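PDB 5TED: Lmo0488 protein, which binds shikimate through this effector-binding domain of QuiR, a LysR-type regulator, and probably activates transcription of protocatechuate biosynthesis genes through a DNA-binding domain absent here. Local coordinates for residues N86-K91 and A101-I106. Residues are numbered along the deposited sequence; the frame is centred on the assembly and turned at random.
Sequences NHPLAK and ADYSYI
His87 drives the edge of its imidazole into one face of the Tyr103 ring, a T-shaped stack with centroids 4.5 Å apart and planes at 71°. The leading side is the CE1–NE2 bond: His87 CE1 sits over the centre of the phenol ring, 3.4 Å above its plane, while His87 NE2 comes within 3.5 Å of Tyr103 CD1. With CG anti to the backbone N (chi1 -168°), the imidazole reaches across to the tyrosine and its ND1 accepts a hydrogen bond from Leu89 N at 2.9 Å. That bond is nearly straight at 173°, lies close to the imidazole plane and helps fix the rotation of the ring; Pro88 CD covers part of one imidazole face. In this periplasmic-binding-protein-like LysR effector domain, the contact joins the short 3-10 turn 88-91, which follows the long strand 69-84, to Tyr103 in the lead-in to strand 104-108, at a partly buried place about 23 Å from the centre of the chain, and is built from residues that do not line the shikimate pocket. Leu89 approaches Tyr103 obliquely, its CG 3.8 Å from Tyr103 CE2 and its CD1 as far from Tyr103 CD2. Farther out along the phenol, Pro88 CB lies 3.6 Å from Tyr103 OH. On the ring face turned from the histidine lies CB of the preceding Asp102. Ile151, in a nearby loop, touches both His87 and Tyr103, and its backbone hydrogen-bonds with those of Ser104 and Ile106.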
ATOM      1  N   ASN A  86     -19.231  -0.379 -15.360  1.00 25.82           N
ATOM      2  CA  ASN A  86     -20.573  -0.097 -15.859  1.00 33.85           C
ATOM      3  C   ASN A  86     -21.017   1.323 -15.538  1.00 35.03           C
ATOM      4  O   ASN A  86     -22.209   1.635 -15.626  1.00 34.95           O
ATOM      5  CB  ASN A  86     -21.570  -1.112 -15.305  1.00 38.34           C
ATOM      6  CG  ASN A  86     -21.299  -2.512 -15.810  1.00 44.10           C
ATOM      7  OD1 ASN A  86     -20.957  -2.702 -16.981  1.00 39.80           O
ATOM      8  ND2 ASN A  86     -21.422  -3.500 -14.926  1.00 49.75           N
ATOM      9  N   HIS A  87     -20.075   2.186 -15.174  1.00 30.10           N
ATOM     10  CA  HIS A  87     -20.376   3.572 -14.880  1.00 27.11           C
ATOM     11  C   HIS A  87     -20.798   4.301 -16.158  1.00 27.59           C
ATOM     12  O   HIS A  87     -20.352   3.957 -17.260  1.00 29.15           O
ATOM     13  CB  HIS A  87     -19.145   4.246 -14.263  1.00 22.70           C
ATOM     14  CG  HIS A  87     -19.415   5.594 -13.670  1.00 19.76           C
ATOM     15  ND1 HIS A  87     -19.423   6.751 -14.420  1.00 24.01           N
ATOM     16  CD2 HIS A  87     -19.647   5.974 -12.389  1.00 22.74           C
ATOM     17  CE1 HIS A  87     -19.675   7.782 -13.633  1.00 25.69           C
ATOM     18  NE2 HIS A  87     -19.810   7.339 -12.393  1.00 21.86           N
ATOM     19  N   PRO A  88     -21.674   5.300 -16.048  1.00 24.95           N
ATOM     20  CA  PRO A  88     -22.046   6.063 -17.251  1.00 25.39           C
ATOM     21  C   PRO A  88     -20.852   6.614 -18.008  1.00 26.25           C
ATOM     22  O   PRO A  88     -20.915   6.713 -19.235  1.00 24.92           O
ATOM     23  CB  PRO A  88     -22.925   7.186 -16.695  1.00 26.60           C
ATOM     24  CG  PRO A  88     -23.532   6.595 -15.461  1.00 28.35           C
ATOM     25  CD  PRO A  88     -22.451   5.708 -14.868  1.00 24.92           C
ATOM     26  N   LEU A  89     -19.759   6.971 -17.332  1.00 27.91           N
ATOM     27  CA  LEU A  89     -18.624   7.516 -18.066  1.00 30.36           C
ATOM     28  C   LEU A  89     -17.831   6.440 -18.794  1.00 25.76           C
ATOM     29  O   LEU A  89     -17.015   6.769 -19.665  1.00 23.67           O
ATOM     30  CB  LEU A  89     -17.713   8.285 -17.122  1.00 22.30           C
ATOM     31  CG  LEU A  89     -18.252   9.580 -16.537  1.00 23.13           C
ATOM     32  CD1 LEU A  89     -17.272  10.109 -15.528  1.00 22.05           C
ATOM     33  CD2 LEU A  89     -18.466  10.612 -17.624  1.00 30.05           C
ATOM     34  N   ALA A  90     -18.062   5.166 -18.471  1.00 29.52           N
ATOM     35  CA  ALA A  90     -17.329   4.083 -19.117  1.00 33.73           C
ATOM     36  C   ALA A  90     -17.634   3.986 -20.612  1.00 38.53           C
ATOM     37  O   ALA A  90     -16.910   3.291 -21.337  1.00 32.94           O
ATOM     38  CB  ALA A  90     -17.643   2.757 -18.422  1.00 32.50           C
ATOM     39  N   LYS A  91     -18.700   4.642 -21.091  1.00 33.51           N
ATOM     40  CA  LYS A  91     -18.989   4.612 -22.521  1.00 39.45           C
ATOM     41  C   LYS A  91     -17.903   5.298 -23.330  1.00 36.39           C
ATOM     42  O   LYS A  91     -17.818   5.075 -24.540  1.00 35.87           O
ATOM     43  CB  LYS A  91     -20.322   5.297 -22.843  1.00 44.34           C
ATOM     44  CG  LYS A  91     -21.447   5.044 -21.866  1.00 58.48           C
ATOM     45  CD  LYS A  91     -22.740   5.718 -22.343  1.00 66.64           C
ATOM     46  CE  LYS A  91     -23.733   5.940 -21.197  1.00 62.96           C
ATOM     47  NZ  LYS A  91     -23.474   7.213 -20.457  1.00 55.55           N
ATOM     48  N   ALA A 101     -18.220  16.229 -13.362  1.00 27.73           N
ATOM     49  CA  ALA A 101     -18.772  17.137 -12.361  1.00 28.94           C
ATOM     50  C   ALA A 101     -19.898  16.500 -11.559  1.00 24.90           C
ATOM     51  O   ALA A 101     -20.028  16.749 -10.356  1.00 29.14           O
ATOM     52  CB  ALA A 101     -19.259  18.423 -13.030  1.00 29.48           C
ATOM     53  N   ASP A 102     -20.730  15.680 -12.203  1.00 31.21           N
ATOM     54  CA  ASP A 102     -21.912  15.149 -11.532  1.00 29.88           C
ATOM     55  C   ASP A 102     -21.613  14.000 -10.567  1.00 33.03           C
ATOM     56  O   ASP A 102     -22.506  13.611  -9.811  1.00 29.45           O
ATOM     57  CB  ASP A 102     -22.940  14.679 -12.564  1.00 27.86           C
ATOM     58  CG  ASP A 102     -23.547  15.830 -13.362  1.00 32.97           C
ATOM     59  OD1 ASP A 102     -23.541  16.983 -12.875  1.00 31.03           O
ATOM     60  OD2 ASP A 102     -24.050  15.566 -14.468  1.00 36.26           O
ATOM     61  N   TYR A 103     -20.399  13.452 -10.562  1.00 27.13           N
ATOM     62  CA  TYR A 103     -20.145  12.158  -9.939  1.00 27.74           C
ATOM     63  C   TYR A 103     -19.320  12.267  -8.664  1.00 24.03           C
ATOM     64  O   TYR A 103     -18.492  13.167  -8.508  1.00 25.88           O
ATOM     65  CB  TYR A 103     -19.469  11.227 -10.938  1.00 24.86           C
ATOM     66  CG  TYR A 103     -20.351  11.026 -12.132  1.00 29.27           C
ATOM     67  CD1 TYR A 103     -21.549  10.336 -12.008  1.00 24.62           C
ATOM     68  CD2 TYR A 103     -20.021  11.563 -13.372  1.00 23.30           C
ATOM     69  CE1 TYR A 103     -22.381  10.162 -13.092  1.00 31.38           C
ATOM     70  CE2 TYR A 103     -20.844  11.386 -14.456  1.00 29.58           C
ATOM     71  CZ  TYR A 103     -22.025  10.697 -14.311  1.00 31.99           C
ATOM     72  OH  TYR A 103     -22.850  10.527 -15.393  1.00 33.59           O
ATOM     73  N   SER A 104     -19.572  11.333  -7.744  1.00 26.32           N
ATOM     74  CA  SER A 104     -18.916  11.328  -6.438  1.00 26.85           C
ATOM     75  C   SER A 104     -17.523  10.695  -6.500  1.00 23.34           C
ATOM     76  O   SER A 104     -17.353   9.578  -7.009  1.00 18.85           O
ATOM     77  CB  SER A 104     -19.776  10.588  -5.412  1.00 22.66           C
ATOM     78  OG  SER A 104     -19.119  10.564  -4.158  1.00 26.20           O
ATOM     79  N   TYR A 105     -16.534  11.387  -5.927  1.00 19.42           N
ATOM     80  CA  TYR A 105     -15.147  10.956  -5.981  1.00 22.52           C
ATOM     81  C   TYR A 105     -14.737  10.171  -4.747  1.00 18.88           C
ATOM     82  O   TYR A 105     -15.188  10.434  -3.626  1.00 18.63           O
ATOM     83  CB  TYR A 105     -14.207  12.153  -6.109  1.00 24.00           C
ATOM     84  CG  TYR A 105     -13.919  12.535  -7.529  1.00 19.47           C
ATOM     85  CD1 TYR A 105     -14.791  13.368  -8.228  1.00 20.40           C
ATOM     86  CD2 TYR A 105     -12.773  12.079  -8.173  1.00 16.21           C
ATOM     87  CE1 TYR A 105     -14.543  13.726  -9.538  1.00 21.16           C
ATOM     88  CE2 TYR A 105     -12.504  12.440  -9.475  1.00 19.70           C
ATOM     89  CZ  TYR A 105     -13.388  13.272 -10.147  1.00 17.77           C
ATOM     90  OH  TYR A 105     -13.134  13.608 -11.437  1.00 20.65           O
ATOM     91  N   ILE A 106     -13.852   9.211  -4.987  1.00 18.49           N
ATOM     92  CA  ILE A 106     -12.943   8.673  -3.986  1.00 16.48           C
ATOM     93  C   ILE A 106     -11.679   9.503  -4.164  1.00 22.55           C
ATOM     94  O   ILE A 106     -10.949   9.341  -5.148  1.00 20.73           O
ATOM     95  CB  ILE A 106     -12.681   7.183  -4.200  1.00 16.16           C
ATOM     96  CG1 ILE A 106     -13.983   6.389  -4.040  1.00 24.11           C
ATOM     97  CG2 ILE A 106     -11.585   6.689  -3.248  1.00 15.89           C
ATOM     98  CD1 ILE A 106     -14.061   5.211  -4.959  1.00 24.77           C
TER